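Local coordinates for protein beta-lactamase (Chitinophaga pinensis, PDB 6N36) that probably hydrolyses beta-lactam antibiotics, opening the lactam ring at a site that holds two zinc ions, at residues A[51-56]-A[90-95]; A[78-83]-A[165-170]; A[153-158]-A[207-212]; A[179-184]-A[215-220]. All coordinates share one frame; numbering follows the deposited sequence. Where two conformers were deposited one is given.

Contact 1 (A[51-56]-A[90-95])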
# COMPACT_ATOMS: atom_id res chain seq x y z
N ILE A 51 3.20 1.46 6.48
CA ILE A 51 2.93 1.14 5.06
C ILE A 51 1.95 2.19 4.53
O ILE A 51 0.80 2.18 4.93
CB ILE A 51 2.38 -0.28 4.90
CG1 ILE A 51 3.31 -1.34 5.52
CG2 ILE A 51 2.15 -0.52 3.42
CD1 ILE A 51 2.70 -2.73 5.54
N ASN A 52 2.47 3.01 3.62
CA ASN A 52 1.76 4.06 2.86
C ASN A 52 1.51 5.32 3.67
O ASN A 52 1.32 5.28 4.90
CB ASN A 52 0.42 3.61 2.28
CG ASN A 52 0.55 2.59 1.17
OD1 ASN A 52 1.62 2.45 0.56
ND2 ASN A 52 -0.53 1.84 0.92
N THR A 53 1.49 6.42 2.96
CA THR A 53 0.82 7.68 3.39
C THR A 53 -0.46 7.83 2.59
O THR A 53 -0.88 6.91 1.92
CB THR A 53 1.74 8.91 3.31
OG1 THR A 53 1.89 9.28 1.93
CG2 THR A 53 3.09 8.71 3.96
N GLY A 54 -1.13 8.97 2.74
CA GLY A 54 -2.12 9.39 1.76
C GLY A 54 -1.54 10.45 0.84
O GLY A 54 -0.38 10.44 0.51
N VAL A 55 -2.34 11.44 0.49
CA VAL A 55 -1.89 12.56 -0.35
C VAL A 55 -1.07 13.52 0.51
O VAL A 55 -1.03 13.38 1.75
CB VAL A 55 -3.09 13.27 -1.00
CG1 VAL A 55 -3.80 12.35 -1.96
CG2 VAL A 55 -4.02 13.84 0.06
N ALA A 56 -0.47 14.52 -0.11
CA ALA A 56 0.27 15.56 0.63
C ALA A 56 -0.62 16.14 1.73
O ALA A 56 -1.81 16.33 1.51
CB ALA A 56 0.73 16.65 -0.30
N GLY A 90 2.20 10.57 -1.16
CA GLY A 90 2.13 12.04 -1.25
C GLY A 90 2.73 12.72 -0.03
O GLY A 90 3.19 13.87 -0.18
N ALA A 91 2.70 12.09 1.15
CA ALA A 91 3.31 12.71 2.35
C ALA A 91 4.57 11.97 2.77
O ALA A 91 5.05 12.17 3.90
CB ALA A 91 2.30 12.73 3.48
N MET A 92 5.11 11.09 1.93
CA MET A 92 6.23 10.21 2.35
C MET A 92 7.49 11.04 2.62
O MET A 92 8.16 10.77 3.63
CB MET A 92 6.49 9.15 1.29
CG MET A 92 7.36 8.05 1.78
SD MET A 92 6.59 7.01 3.08
CE MET A 92 5.42 5.96 2.19
N ALA A 93 7.80 12.02 1.79
CA ALA A 93 8.97 12.90 2.03
C ALA A 93 8.80 13.62 3.37
O ALA A 93 9.82 13.71 4.12
CB ALA A 93 9.18 13.88 0.91
N ALA A 94 7.62 14.13 3.66
CA ALA A 94 7.34 14.86 4.92
C ALA A 94 7.57 13.91 6.08
O ALA A 94 8.22 14.27 7.09
CB ALA A 94 5.96 15.47 4.94
N VAL A 95 7.01 12.70 6.00
CA VAL A 95 7.15 11.74 7.12
C VAL A 95 8.64 11.41 7.30
O VAL A 95 9.11 11.42 8.46
CB VAL A 95 6.33 10.44 6.90
CG1 VAL A 95 6.68 9.42 7.95
CG2 VAL A 95 4.85 10.75 6.89
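Directly after the HxHxDH zinc-binding motif of His-83, His-85, Asp-87 and His-88 comes the start of helix 92-99, where Gly-90 and Ala-91 lie against Thr-53 and Gly-54 in the loop after strand 48-51. Thr-53 carries most of the contact. Its chi1 of 75° sets OG1 between the backbone N and the carbonyl carbon. From there the hydroxyl receives the amide of Ala-91, the N-cap residue, with N to OG1 3.0 Å and a fairly straight 159° at the hydrogen, and it donates to the carbonyl of the next residue, OG1 to Gly-54 O being 2.9 Å, with a further weak bond to His-88 O. That same Gly-54 O takes a weak bond from Gly-90 N at 3.1 Å. A buried carbonyl is thus met from both segments.

The methyl branch of Thr-53 serves the apolar side. Its CG2 lies 4.0 Å from Met-92 SD and equally close to Val-95 CG2, while the bent Met-92 chain brings CE to 4.2 Å from Asn-52 CA. Threonine fits because it pairs a hydroxyl for the helix start with a methyl for the core. Gly-90 CA is only 4.2 Å from Val-55 CA; a CB here would point at the loop and clash with Val-55 CA and Ala-56 N, which explains the lack of a side chain. The polar end of Asn-52 turns elsewhere, OD1 being bonded to Thr-81 OG1 and Thr-82 N. The loop after strand 48-51 thus packs on the start of the helix that follows the HxHxDH motif, an element of the metallo-beta-lactamase fold.

Contact 2 (A[78-83]-A[165-170]). With ZN (zinc ion), chain C.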
# COMPACT_ATOMS: atom_id res chain seq x y z
N ILE A 78 10.78 2.50 9.90
CA ILE A 78 10.78 1.99 8.50
C ILE A 78 9.55 2.53 7.79
O ILE A 78 8.45 2.40 8.31
CB ILE A 78 10.83 0.46 8.50
CG1 ILE A 78 12.07 -0.03 9.25
CG2 ILE A 78 10.76 -0.04 7.06
CD1 ILE A 78 12.19 -1.52 9.32
N LEU A 79 9.77 2.97 6.57
CA LEU A 79 8.70 3.40 5.65
C LEU A 79 8.64 2.45 4.46
O LEU A 79 9.68 2.18 3.85
CB LEU A 79 8.98 4.82 5.14
CG LEU A 79 9.21 5.89 6.19
CD1 LEU A 79 9.53 7.22 5.57
CD2 LEU A 79 8.05 6.00 7.08
N LEU A 80 7.45 1.98 4.16
CA LEU A 80 7.14 1.12 3.01
C LEU A 80 5.96 1.72 2.25
O LEU A 80 5.19 2.53 2.80
CB LEU A 80 6.75 -0.27 3.49
CG LEU A 80 7.76 -1.02 4.33
CD1 LEU A 80 7.16 -2.33 4.81
CD2 LEU A 80 9.02 -1.24 3.55
N THR A 81 5.83 1.33 0.98
CA THR A 81 4.66 1.67 0.17
C THR A 81 4.25 0.47 -0.67
O THR A 81 5.12 -0.32 -1.08
CB THR A 81 4.90 2.90 -0.72
OG1 THR A 81 3.68 3.25 -1.35
CG2 THR A 81 5.98 2.66 -1.76
N THR A 82 2.97 0.38 -0.93
CA THR A 82 2.44 -0.60 -1.89
C THR A 82 2.72 -0.21 -3.35
O THR A 82 2.87 -1.11 -4.20
CB THR A 82 0.97 -0.90 -1.65
OG1 THR A 82 0.20 0.30 -1.71
CG2 THR A 82 0.75 -1.59 -0.31
N HIS A 83 2.70 1.05 -3.69
CA HIS A 83 3.14 1.51 -5.03
C HIS A 83 3.34 3.01 -5.02
O HIS A 83 2.59 3.71 -4.31
CB HIS A 83 2.15 1.09 -6.14
CG HIS A 83 0.79 1.73 -6.15
ND1 HIS A 83 -0.31 1.16 -5.57
CD2 HIS A 83 0.36 2.83 -6.78
CE1 HIS A 83 -1.38 1.91 -5.85
NE2 HIS A 83 -1.01 2.93 -6.60
N ASN A 165 3.77 -3.71 -5.16
CA ASN A 165 4.12 -4.87 -4.34
C ASN A 165 3.13 -5.01 -3.18
O ASN A 165 2.42 -4.03 -2.79
CB ASN A 165 5.56 -4.80 -3.88
CG ASN A 165 6.01 -3.54 -3.20
OD1 ASN A 165 7.19 -3.29 -3.15
ND2 ASN A 165 5.15 -2.80 -2.52
N SER A 166 3.05 -6.23 -2.67
CA SER A 166 2.23 -6.56 -1.49
C SER A 166 3.19 -6.94 -0.36
O SER A 166 4.38 -7.28 -0.63
CB SER A 166 1.28 -7.72 -1.79
OG SER A 166 0.43 -7.38 -2.89
N PHE A 167 2.66 -7.01 0.86
CA PHE A 167 3.43 -7.37 2.06
C PHE A 167 2.67 -8.45 2.82
O PHE A 167 1.45 -8.37 3.00
CB PHE A 167 3.68 -6.15 2.96
CG PHE A 167 4.43 -5.06 2.25
CD1 PHE A 167 5.80 -5.16 2.06
CD2 PHE A 167 3.77 -3.93 1.78
CE1 PHE A 167 6.50 -4.18 1.39
CE2 PHE A 167 4.47 -2.93 1.11
CZ PHE A 167 5.83 -3.04 0.93
N LEU A 168 3.41 -9.49 3.21
CA LEU A 168 2.88 -10.62 4.01
C LEU A 168 3.64 -10.63 5.33
O LEU A 168 4.90 -10.54 5.34
CB LEU A 168 3.16 -11.94 3.28
CG LEU A 168 2.23 -12.36 2.14
CD1 LEU A 168 2.96 -13.44 1.32
CD2 LEU A 168 0.94 -12.98 2.67
N PHE A 169 2.91 -10.84 6.41
CA PHE A 169 3.54 -10.90 7.75
C PHE A 169 2.59 -11.56 8.72
O PHE A 169 1.35 -11.42 8.66
CB PHE A 169 3.96 -9.51 8.27
CG PHE A 169 2.89 -8.45 8.17
CD1 PHE A 169 2.69 -7.78 6.98
CD2 PHE A 169 2.05 -8.16 9.22
CE1 PHE A 169 1.70 -6.83 6.88
CE2 PHE A 169 1.04 -7.22 9.11
CZ PHE A 169 0.86 -6.56 7.93
N ASP A 170 3.19 -12.18 9.72
CA ASP A 170 2.46 -12.78 10.86
C ASP A 170 2.32 -11.76 12.00
O ASP A 170 3.32 -11.05 12.32
CB ASP A 170 3.17 -14.02 11.39
CG ASP A 170 3.13 -15.19 10.41
OD1 ASP A 170 2.33 -15.16 9.43
OD2 ASP A 170 3.90 -16.16 10.64
ZN ZN C . -2.38 3.87 -8.04
O HOH W 1 7.99 -0.73 -2.69
O HOH W 2 -4.12 3.01 -6.60
O HOH W 3 -2.95 5.60 -7.15
O HOH W 4 -3.98 4.63 -9.43
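The dinuclear zinc site is approached here along the loop 81-83 after strand 76-80, which ends on the zinc ligand His-83 and is tied to Asn-165 and Phe-167 at the start of strand 165-172. Two bonds from one residue do the tying. The backbone N of Asn-165 gives its hydrogen to Thr-82 O at 2.9 Å, and its side-chain ND2 reaches Thr-81 O, also at 2.9 Å. The second bond lies in the carbonyl plane, on a lone pair, and nearly in the plane of the amide, so the amide directs an N-H from its edge at Thr-81 O, which fixes its rotation. A chi1 of 52° folds CG back between the backbone N and carbonyl carbon, which brings ND2 to this carbonyl. On the other branch of the amide, a water sits 2.7 Å from Asn-165 OD1. Asparagine suits this buried place because its amide gives an uncharged donor to Thr-81 O and an acceptor to the water.

The two strands belong to different sheets of the αββα sandwich of this superfamily, and the ring of Phe-167 packs between them. Leu-80 CD1 lies over one face, offset toward the rim and 4.2 Å from the ring centroid, while Thr-81 O meets the edge 3.5 Å from CZ. Leu-80 CB adds apolar packing at 3.9 Å from Phe-167 CZ.

His-83 binds the zinc ion through NE2 at 2.2 Å, with His-85, His-160 and three waters completing the shell. Its other nitrogen, ND1, is bonded to Asn-184 OD1, a second-shell bond that, with the zinc, would hold the ring's rotation.

Contact 3 (A[153-158]-A[207-212])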
# COMPACT_ATOMS: atom_id res chain seq x y z
N VAL A 153 7.52 -9.91 4.58
CA VAL A 153 8.01 -10.32 3.24
C VAL A 153 7.37 -9.48 2.13
O VAL A 153 6.14 -9.33 2.14
CB VAL A 153 7.78 -11.82 3.04
CG1 VAL A 153 8.22 -12.19 1.62
CG2 VAL A 153 8.52 -12.63 4.08
N MET A 154 8.18 -8.88 1.27
CA MET A 154 7.68 -8.12 0.09
C MET A 154 7.50 -9.09 -1.08
O MET A 154 8.42 -9.95 -1.29
CB MET A 154 8.63 -6.99 -0.30
CG MET A 154 8.04 -6.13 -1.40
SD MET A 154 8.47 -6.80 -3.09
CE MET A 154 10.00 -5.95 -3.33
N ARG A 155 6.36 -9.05 -1.76
CA ARG A 155 6.19 -9.82 -3.01
C ARG A 155 5.96 -8.83 -4.14
O ARG A 155 5.08 -7.97 -3.99
CB ARG A 155 5.08 -10.86 -2.93
CG ARG A 155 5.26 -11.94 -1.87
CD ARG A 155 6.50 -12.77 -2.06
NE ARG A 155 6.74 -13.25 -3.41
CZ ARG A 155 6.35 -14.44 -3.88
NH1 ARG A 155 5.63 -15.26 -3.14
NH2 ARG A 155 6.60 -14.73 -5.15
N GLN A 156 6.71 -8.96 -5.23
CA GLN A 156 6.56 -8.06 -6.39
C GLN A 156 5.28 -8.41 -7.14
O GLN A 156 5.13 -9.55 -7.61
CB GLN A 156 7.78 -8.06 -7.31
CG GLN A 156 9.05 -7.52 -6.66
CD GLN A 156 10.20 -7.60 -7.64
OE1 GLN A 156 10.31 -8.59 -8.38
NE2 GLN A 156 11.08 -6.61 -7.62
N HIS A 157 4.40 -7.42 -7.28
CA HIS A 157 3.09 -7.54 -7.94
C HIS A 157 2.99 -6.44 -8.98
O HIS A 157 2.16 -5.56 -8.87
CB HIS A 157 1.99 -7.57 -6.89
CG HIS A 157 1.99 -8.82 -6.11
ND1 HIS A 157 1.48 -8.89 -4.83
CD2 HIS A 157 2.41 -10.08 -6.44
CE1 HIS A 157 1.66 -10.10 -4.38
NE2 HIS A 157 2.23 -10.87 -5.31
N PRO A 158 3.88 -6.45 -10.00
CA PRO A 158 4.00 -5.33 -10.91
C PRO A 158 2.76 -5.16 -11.81
O PRO A 158 1.94 -6.09 -11.98
CB PRO A 158 5.19 -5.66 -11.75
CG PRO A 158 5.22 -7.17 -11.73
CD PRO A 158 4.87 -7.51 -10.29
N TYR A 207 1.28 -7.52 -15.55
CA TYR A 207 -0.08 -7.69 -15.01
C TYR A 207 -0.49 -9.16 -15.07
O TYR A 207 -1.06 -9.65 -14.10
CB TYR A 207 -1.11 -6.88 -15.79
CG TYR A 207 -1.35 -5.48 -15.28
CD1 TYR A 207 -2.03 -5.27 -14.09
CD2 TYR A 207 -0.90 -4.39 -16.00
CE1 TYR A 207 -2.33 -3.99 -13.68
CE2 TYR A 207 -1.21 -3.10 -15.59
CZ TYR A 207 -1.89 -2.89 -14.41
OH TYR A 207 -2.23 -1.60 -14.07
N ALA A 208 -0.16 -9.84 -16.15
CA ALA A 208 -0.53 -11.26 -16.30
C ALA A 208 0.14 -12.08 -15.20
O ALA A 208 -0.51 -12.93 -14.53
CB ALA A 208 -0.16 -11.79 -17.64
N TYR A 209 1.43 -11.81 -14.96
CA TYR A 209 2.20 -12.47 -13.89
C TYR A 209 1.53 -12.22 -12.54
O TYR A 209 1.25 -13.15 -11.74
CB TYR A 209 3.67 -12.03 -13.89
CG TYR A 209 4.38 -12.38 -12.60
CD1 TYR A 209 4.90 -13.64 -12.41
CD2 TYR A 209 4.41 -11.53 -11.52
CE1 TYR A 209 5.44 -14.01 -11.21
CE2 TYR A 209 4.96 -11.87 -10.31
CZ TYR A 209 5.58 -13.11 -10.18
OH TYR A 209 6.09 -13.53 -8.97
N THR A 210 1.22 -10.95 -12.26
CA THR A 210 0.68 -10.56 -10.95
C THR A 210 -0.67 -11.23 -10.70
O THR A 210 -0.92 -11.68 -9.56
CB THR A 210 0.60 -9.05 -10.91
OG1 THR A 210 1.94 -8.58 -10.87
CG2 THR A 210 -0.18 -8.54 -9.72
N LEU A 211 -1.55 -11.25 -11.70
CA LEU A 211 -2.87 -11.88 -11.47
C LEU A 211 -2.70 -13.34 -11.05
O LEU A 211 -3.38 -13.78 -10.09
CB LEU A 211 -3.71 -11.72 -12.72
CG LEU A 211 -4.27 -10.31 -12.91
CD1 LEU A 211 -4.58 -10.04 -14.36
CD2 LEU A 211 -5.46 -10.12 -12.01
N LYS A 212 -1.79 -14.07 -11.67
CA LYS A 212 -1.55 -15.48 -11.30
C LYS A 212 -0.88 -15.58 -9.93
O LYS A 212 -1.31 -16.37 -9.06
CB LYS A 212 -0.73 -16.18 -12.39
CG LYS A 212 -1.46 -16.30 -13.72
CD LYS A 212 -0.66 -16.96 -14.82
CE LYS A 212 0.42 -16.08 -15.38
NZ LYS A 212 1.25 -16.78 -16.39
O HOH W 5 5.77 -12.00 -6.75
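The phenol ring of Tyr-209 presents its edge to the strand end at 153-158: Gln-156 O lies in the ring plane 3.6 Å from CE2, and Pro-158 CD comes near the plane at 4.2 Å from CD2. A water also sits in the plane, beside the hydroxyl. The guanidinium of Arg-155 is turned 59° from this ring, the Tyr-209 hydroxyl lying obliquely to the guanidinium, NH2 4.0 Å from OH. The imidazole of His-157 has the carbonyl oxygen of Arg-155 over one face, toward the rim, while its ND1 is bonded to Ser-166 OG.

The water joins the two segments. It accepts from Tyr-209 OH at 2.7 Å, donates to Gln-156 O at 2.7 Å, and takes a weaker bond from Arg-155 NH2; the arginine's stronger tie is the salt bridge from NE to Asp-141.

Thr-210, buried on helix 203-215, meets His-157 and Pro-158. Its OG1, anti to the carbonyl carbon at chi1 -70°, comes within 2.7 Å of Pro-158 O; Asp-206 O, one helical turn back, competes for the same proton. The methyl branch, CG2, meets His-157 CB at 3.7 Å. A small side chain with one polar and one apolar branch suits a place between a carbonyl and an apolar CB. Pro-158 N, 3.0 Å from OG1, has no hydrogen to give, so no bond forms there. A water bridge at the more exposed side and a buried hydroxyl with two carbonyls competing for its proton together join the helix to the segment leading to the zinc ligand His-160.

Contact 4 (A[179-184]-A[215-220])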
# COMPACT_ATOMS: atom_id res chain seq x y z
N LYS A 179 -1.76 -14.66 9.65
CA LYS A 179 -0.94 -14.24 8.49
C LYS A 179 -1.74 -13.21 7.70
O LYS A 179 -2.90 -13.47 7.30
CB LYS A 179 -0.59 -15.43 7.58
CG LYS A 179 0.42 -15.05 6.50
CD LYS A 179 0.93 -16.23 5.71
CE LYS A 179 1.76 -17.20 6.53
NZ LYS A 179 3.00 -16.57 7.02
N VAL A 180 -1.19 -12.01 7.63
CA VAL A 180 -1.87 -10.87 7.00
C VAL A 180 -1.21 -10.59 5.66
O VAL A 180 0.05 -10.57 5.56
CB VAL A 180 -1.78 -9.64 7.91
CG1 VAL A 180 -2.48 -8.46 7.30
CG2 VAL A 180 -2.34 -9.93 9.30
N LEU A 181 -2.04 -10.30 4.68
CA LEU A 181 -1.60 -9.78 3.37
C LEU A 181 -2.12 -8.35 3.25
O LEU A 181 -3.34 -8.13 3.36
CB LEU A 181 -2.18 -10.67 2.28
CG LEU A 181 -2.00 -10.11 0.85
CD1 LEU A 181 -0.54 -10.10 0.46
CD2 LEU A 181 -2.79 -10.95 -0.17
N ILE A 182 -1.20 -7.44 3.01
CA ILE A 182 -1.55 -6.06 2.54
C ILE A 182 -1.32 -6.13 1.02
O ILE A 182 -0.15 -6.17 0.58
CB ILE A 182 -0.71 -4.99 3.22
CG1 ILE A 182 -0.88 -5.00 4.75
CG2 ILE A 182 -1.04 -3.63 2.60
CD1 ILE A 182 -2.24 -4.77 5.26
N ALA A 183 -2.41 -6.26 0.29
CA ALA A 183 -2.44 -6.62 -1.14
C ALA A 183 -2.50 -5.38 -2.00
O ALA A 183 -3.48 -4.62 -1.85
CB ALA A 183 -3.63 -7.49 -1.46
N ASN A 184 -1.58 -5.24 -2.95
CA ASN A 184 -1.74 -4.21 -3.99
C ASN A 184 -2.54 -4.79 -5.15
O ASN A 184 -2.05 -5.55 -5.91
CB ASN A 184 -0.41 -3.63 -4.44
CG ASN A 184 -0.66 -2.29 -5.09
OD1 ASN A 184 -0.75 -1.27 -4.39
ND2 ASN A 184 -0.80 -2.28 -6.43
N LYS A 215 -3.16 -14.84 -6.95
CA LYS A 215 -4.15 -15.91 -6.69
C LYS A 215 -3.49 -17.01 -5.85
O LYS A 215 -4.18 -17.70 -5.04
CB LYS A 215 -4.63 -16.48 -8.01
CG LYS A 215 -5.98 -17.17 -7.89
CD LYS A 215 -7.06 -16.10 -7.73
CE LYS A 215 -8.29 -16.36 -8.58
NZ LYS A 215 -9.20 -17.29 -7.90
N ALA A 216 -2.20 -17.22 -6.04
CA ALA A 216 -1.46 -18.33 -5.42
C ALA A 216 -1.10 -18.07 -3.95
O ALA A 216 -0.68 -19.02 -3.27
CB ALA A 216 -0.24 -18.67 -6.23
N LEU A 217 -1.26 -16.85 -3.45
CA LEU A 217 -0.87 -16.52 -2.07
C LEU A 217 -1.83 -17.16 -1.08
O LEU A 217 -2.99 -17.34 -1.39
CB LEU A 217 -0.88 -15.00 -1.92
CG LEU A 217 0.18 -14.27 -2.73
CD1 LEU A 217 0.02 -12.78 -2.47
CD2 LEU A 217 1.57 -14.76 -2.35
N LYS A 218 -1.30 -17.50 0.09
CA LYS A 218 -2.04 -18.10 1.22
C LYS A 218 -1.93 -17.18 2.43
O LYS A 218 -0.77 -16.80 2.74
CB LYS A 218 -1.39 -19.44 1.57
CG LYS A 218 -1.74 -20.59 0.65
CD LYS A 218 -1.07 -21.87 1.05
CE LYS A 218 -1.03 -22.06 2.55
NZ LYS A 218 -0.87 -23.48 2.91
N PHE A 219 -3.03 -16.81 3.05
CA PHE A 219 -3.04 -15.88 4.20
C PHE A 219 -4.36 -16.05 4.96
O PHE A 219 -5.32 -16.68 4.43
CB PHE A 219 -2.89 -14.44 3.72
CG PHE A 219 -3.83 -14.12 2.60
CD1 PHE A 219 -3.48 -14.32 1.27
CD2 PHE A 219 -5.10 -13.66 2.90
CE1 PHE A 219 -4.42 -14.09 0.28
CE2 PHE A 219 -6.02 -13.45 1.90
CZ PHE A 219 -5.68 -13.66 0.60
N ASP A 220 -4.44 -15.47 6.15
CA ASP A 220 -5.68 -15.50 6.96
C ASP A 220 -6.51 -14.24 6.69
O ASP A 220 -7.74 -14.34 6.58
CB ASP A 220 -5.33 -15.62 8.44
CG ASP A 220 -4.59 -16.91 8.77
OD1 ASP A 220 -5.10 -17.96 8.35
OD2 ASP A 220 -3.49 -16.86 9.36
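Two hydrogen bonds tie Lys-179 to Asp-220, both using the lysine's backbone. Asp-220 N donates to Lys-179 O at 2.8 Å, tilted from the carbonyl plane, and Lys-179 N returns a bond to Asp-220 OD2, also 2.8 Å and almost perfectly straight at 178°. The carboxylate oxygen is approached on its anti side, somewhat out of its plane. Aspartate suits the place because its short chain lets OD2 take the N-H of the same residue whose carbonyl its own N-H meets. Strand 221-223 begins next and pairs in parallel with strand 177-182.

Apolar contacts centre on Leu-181. With CG anti to the backbone N (chi1 170°), its CD2 is laid over one face of the Phe-219 ring, 4.0 Å from the centroid as a CH-pi contact and 3.6 Å from CE1. The other methyl, CD1, packs on Leu-217 CD1 at 4.0 Å, the two leucines crossing at about a right angle. Tyr-253 of helix 250-268 meets the Phe-219 ring edge-to-face.

As for charge, Lys-179 NZ turns from Asp-220 to a salt bridge with Asp-170, while the aliphatic part of its chain lies alongside the loop, CD 3.5 Å from Lys-218 O. The chemistry therefore implies a carboxylate oxygen whose straight bond is to a backbone amide, the ion pair with Arg-176 being long and weak, with partly exposed charges beside an apolar centre.

How the contacts relate
Contacts 1 and 2 are buried, each centred on a side chain that grips backbone: a threonine hydroxyl in contact 1, an asparagine amide in contact 2. Contacts 3 and 4 are partly buried, lie across the chain's centre from contact 1, and add a water bridge (contact 3) and a carboxylate (contact 4) nearer the surface. Contacts 2, 3 and 4 share the five-stranded sheet, with strand 165-172 lying between 150-156 and 177-182, whereas contact 1 sits at the end of a strand of the seven-stranded one. Contact 2 joins the two sheets; it touches contact 1 through Asn-52 and contact 4 through Asn-184.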